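Local coordinates for leucine-rich-repeat protein (Methanosarcina barkeri, PDB 4WNR), which binds GDP and magnesium through the Roc G domain of this Roc-COR fragment, in a longer protein that is probably also a serine/threonine kinase, at residues G50-T55 against I118-S123. Residues are numbered along the deposited sequence; the frame is centred on the assembly and turned at random.
With MG (magnesium ion), chain C; GDP (guanosine-5'-diphosphate), chain B.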
ATOM      1  N   GLY A  50       9.194  10.860  -6.273  1.00 70.11           N
ATOM      2  CA  GLY A  50       8.346  11.255  -7.394  1.00 70.11           C
ATOM      3  C   GLY A  50       9.172  11.490  -8.646  1.00 71.30           C
ATOM      4  O   GLY A  50      10.308  11.957  -8.566  1.00 70.70           O
ATOM      5  N   GLU A  51       8.594  11.156  -9.799  1.00 73.09           N
ATOM      6  CA  GLU A  51       9.272  11.265 -11.099  1.00 74.31           C
ATOM      7  C   GLU A  51      10.594  10.486 -11.136  1.00 72.60           C
ATOM      8  O   GLU A  51      11.599  10.972 -11.650  1.00 73.79           O
ATOM      9  CB  GLU A  51       9.496  12.737 -11.474  1.00 76.26           C
ATOM     10  CG  GLU A  51       8.219  13.563 -11.510  1.00 79.01           C
ATOM     11  CD  GLU A  51       8.452  15.008 -11.914  1.00 81.69           C
ATOM     12  OE1 GLU A  51       9.624  15.444 -11.960  1.00 82.74           O
ATOM     13  OE2 GLU A  51       7.453  15.712 -12.177  1.00 83.59           O
ATOM     14  N   ALA A  52      10.574   9.275 -10.587  1.00 71.79           N
ATOM     15  CA  ALA A  52      11.747   8.395 -10.565  1.00 70.21           C
ATOM     16  C   ALA A  52      11.650   7.290 -11.616  1.00 68.57           C
ATOM     17  O   ALA A  52      12.652   6.932 -12.238  1.00 68.94           O
ATOM     18  CB  ALA A  52      11.920   7.784  -9.185  1.00 70.31           C
ATOM     19  N   GLY A  53      10.446   6.752 -11.800  1.00 66.98           N
ATOM     20  CA  GLY A  53      10.204   5.670 -12.759  1.00 67.27           C
ATOM     21  C   GLY A  53       9.238   4.581 -12.316  1.00 67.92           C
ATOM     22  O   GLY A  53       9.231   3.498 -12.903  1.00 70.76           O
ATOM     23  N   LYS A  54       8.416   4.857 -11.304  1.00 66.84           N
ATOM     24  CA  LYS A  54       7.565   3.833 -10.691  1.00 66.20           C
ATOM     25  C   LYS A  54       6.406   3.431 -11.594  1.00 64.92           C
ATOM     26  O   LYS A  54       6.176   2.246 -11.829  1.00 63.98           O
ATOM     27  CB  LYS A  54       7.015   4.327  -9.352  1.00 67.85           C
ATOM     28  CG  LYS A  54       8.083   4.683  -8.330  1.00 68.27           C
ATOM     29  CD  LYS A  54       7.487   4.997  -6.962  1.00 68.98           C
ATOM     30  CE  LYS A  54       6.611   6.243  -6.963  1.00 69.02           C
ATOM     31  NZ  LYS A  54       7.347   7.474  -7.370  1.00 68.95           N
ATOM     32  N   THR A  55       5.677   4.426 -12.086  1.00 65.36           N
ATOM     33  CA  THR A  55       4.552   4.195 -12.993  1.00 65.50           C
ATOM     34  C   THR A  55       5.032   3.631 -14.336  1.00 65.34           C
ATOM     35  O   THR A  55       4.366   2.784 -14.930  1.00 64.08           O
ATOM     36  CB  THR A  55       3.743   5.492 -13.224  1.00 65.41           C
ATOM     37  OG1 THR A  55       3.392   6.068 -11.958  1.00 64.47           O
ATOM     38  CG2 THR A  55       2.467   5.217 -14.020  1.00 64.07           C
ATOM     39  N   ILE A 118       9.481  -2.855  -4.451  1.00 65.34           N
ATOM     40  CA  ILE A 118      10.305  -2.462  -5.593  1.00 64.71           C
ATOM     41  C   ILE A 118      10.721  -1.004  -5.407  1.00 63.97           C
ATOM     42  O   ILE A 118       9.899  -0.094  -5.540  1.00 61.85           O
ATOM     43  CB  ILE A 118       9.552  -2.644  -6.927  1.00 64.23           C
ATOM     44  CG1 ILE A 118       9.242  -4.126  -7.158  1.00 63.95           C
ATOM     45  CG2 ILE A 118      10.374  -2.094  -8.089  1.00 64.48           C
ATOM     46  CD1 ILE A 118       8.295  -4.392  -8.309  1.00 64.20           C
ATOM     47  N   LEU A 119      11.995  -0.797  -5.083  1.00 65.22           N
ATOM     48  CA  LEU A 119      12.544   0.544  -4.880  1.00 66.35           C
ATOM     49  C   LEU A 119      13.097   1.095  -6.193  1.00 66.19           C
ATOM     50  O   LEU A 119      14.103   0.601  -6.698  1.00 65.93           O
ATOM     51  CB  LEU A 119      13.646   0.515  -3.814  1.00 66.38           C
ATOM     52  CG  LEU A 119      14.390   1.825  -3.527  1.00 67.24           C
ATOM     53  CD1 LEU A 119      13.429   2.951  -3.171  1.00 67.41           C
ATOM     54  CD2 LEU A 119      15.405   1.617  -2.414  1.00 67.67           C
ATOM     55  N   VAL A 120      12.434   2.112  -6.734  1.00 67.07           N
ATOM     56  CA  VAL A 120      12.869   2.750  -7.979  1.00 68.27           C
ATOM     57  C   VAL A 120      13.693   4.002  -7.676  1.00 69.32           C
ATOM     58  O   VAL A 120      13.272   4.857  -6.895  1.00 67.01           O
ATOM     59  CB  VAL A 120      11.676   3.130  -8.876  1.00 68.15           C
ATOM     60  CG1 VAL A 120      12.162   3.597 -10.242  1.00 67.63           C
ATOM     61  CG2 VAL A 120      10.726   1.952  -9.032  1.00 68.23           C
ATOM     62  N   LEU A 121      14.860   4.098  -8.308  1.00 73.20           N
ATOM     63  CA  LEU A 121      15.789   5.209  -8.097  1.00 75.97           C
ATOM     64  C   LEU A 121      16.211   5.837  -9.421  1.00 79.07           C
ATOM     65  O   LEU A 121      15.982   5.271 -10.490  1.00 79.07           O
ATOM     66  CB  LEU A 121      17.037   4.720  -7.359  1.00 76.01           C
ATOM     67  CG  LEU A 121      16.824   4.034  -6.010  1.00 76.13           C
ATOM     68  CD1 LEU A 121      18.121   3.397  -5.538  1.00 76.19           C
ATOM     69  CD2 LEU A 121      16.298   5.015  -4.972  1.00 76.50           C
ATOM     70  N   ASP A 122      16.827   7.012  -9.334  1.00 85.12           N
ATOM     71  CA  ASP A 122      17.421   7.680 -10.498  1.00 89.82           C
ATOM     72  C   ASP A 122      18.606   8.558 -10.089  1.00 93.84           C
ATOM     73  O   ASP A 122      18.822   8.815  -8.903  1.00 93.26           O
ATOM     74  CB  ASP A 122      16.372   8.500 -11.260  1.00 90.11           C
ATOM     75  CG  ASP A 122      15.782   9.622 -10.433  1.00 91.23           C
ATOM     76  OD1 ASP A 122      15.730   9.495  -9.192  1.00 95.18           O
ATOM     77  OD2 ASP A 122      15.360  10.634 -11.032  1.00 91.49           O
ATOM     78  N   SER A 123      19.359   9.017 -11.085  1.00 99.49           N
ATOM     79  CA  SER A 123      20.619   9.731 -10.850  1.00102.83           C
ATOM     80  C   SER A 123      20.431  11.130 -10.265  1.00107.27           C
ATOM     81  O   SER A 123      21.099  11.490  -9.293  1.00106.62           O
ATOM     82  CB  SER A 123      21.423   9.829 -12.150  1.00102.93           C
ATOM     83  OG  SER A 123      20.660  10.444 -13.174  1.00104.47           O
TER
HETATM   84 MG    MG C 702       3.554   8.198 -10.581  1.00 54.32          MG
HETATM   85  PB  GDP B 701       6.559   8.357 -11.075  1.00 66.42           P
HETATM   86  O1B GDP B 701       8.020   7.685 -11.127  1.00 65.45           O
HETATM   87  O2B GDP B 701       5.577   7.211 -10.527  1.00 66.65           O
HETATM   88  O3B GDP B 701       6.538   9.549 -10.195  1.00 68.14           O
HETATM   89  O3A GDP B 701       6.023   8.650 -12.564  1.00 68.75           O
HETATM   90  PA  GDP B 701       6.908   8.472 -13.895  1.00 67.02           P
HETATM   91  O1A GDP B 701       7.760   7.269 -13.850  1.00 67.29           O
HETATM   92  O2A GDP B 701       5.804   8.367 -15.064  1.00 70.33           O
HETATM   93  O5' GDP B 701       7.687   9.861 -14.143  1.00 69.15           O
HETATM   94  C5' GDP B 701       9.001   9.850 -14.608  1.00 68.55           C
HETATM   95  C4' GDP B 701       9.092  10.770 -15.845  1.00 67.91           C
HETATM   96  O4' GDP B 701      10.322  10.466 -16.535  1.00 68.60           O
HETATM   97  C3' GDP B 701       7.987  10.526 -16.871  1.00 67.48           C
HETATM   98  O3' GDP B 701       7.821  11.691 -17.693  1.00 67.48           O
HETATM   99  C2' GDP B 701       8.521   9.374 -17.686  1.00 67.32           C
HETATM  100  O2' GDP B 701       8.047   9.445 -19.040  1.00 65.95           O
HETATM  101  C1' GDP B 701      10.029   9.582 -17.653  1.00 68.15           C
HETATM  102  N9  GDP B 701      10.783   8.301 -17.493  1.00 69.94           N
HETATM  103  C8  GDP B 701      10.478   7.242 -16.744  1.00 70.17           C
HETATM  104  N7  GDP B 701      11.427   6.329 -16.903  1.00 71.01           N
HETATM  105  C5  GDP B 701      12.330   6.813 -17.750  1.00 70.80           C
HETATM  106  C6  GDP B 701      13.458   6.285 -18.228  1.00 70.08           C
HETATM  107  O6  GDP B 701      13.829   5.162 -17.893  1.00 69.52           O
HETATM  108  N1  GDP B 701      14.235   7.023 -19.123  1.00 72.11           N
HETATM  109  C2  GDP B 701      13.801   8.301 -19.492  1.00 72.05           C
HETATM  110  N2  GDP B 701      14.514   9.031 -20.343  1.00 72.03           N
HETATM  111  N3  GDP B 701      12.656   8.778 -18.978  1.00 71.01           N
HETATM  112  C4  GDP B 701      11.930   8.040 -18.117  1.00 70.85           C
HETATM  113  O   HOH W   1       3.234   8.684 -12.600  1.00 66.39           O
HETATM  114  O   HOH W   2       3.487   6.114  -9.183  1.00 59.53           O
HETATM  115  O   HOH W   3       1.447   7.811 -10.474  1.00 70.87           O
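V120 packs its two methyls under the phosphate-binding loop, with no hydrogen bond joining 50-55 to 118-123. Its CG1, anti to the backbone N (chi1 -172°), lies 3.7 Å from G53 C, while V120 CG2 lies 3.9 Å from K54 CG. The backbone angles of G53 call for glycine. Along K54, CB sits 3.4 Å from GDP O2B and CG lies against V120 CG2, where the two side chains cross obliquely; bends at chi3 and chi4 (-65° and -60°) fold the chain back, bringing CE to 3.8 Å from GDP O2B and NZ to 3.6 Å from GDP O3B, beside its hydrogen bond to the D49 carbonyl. This is the P-loop (Walker A) of a Ras-like G domain, set against strand 116-121, which pairs in parallel with strand 36-47. G53 N and K54 N both donate to GDP O1B, the G53 N bond being 2.7 Å, and T55 OG1 binds magnesium at 2.5 Å. An alanine in place of K54 would probably leave the beta-phosphate to magnesium and the loop amides, without the lysine's charge, and V120 CG2 without its methylene partner. D122 OD1 approaches A52 CB at 4.2 Å, while D122 OD2 forms a salt bridge with R125.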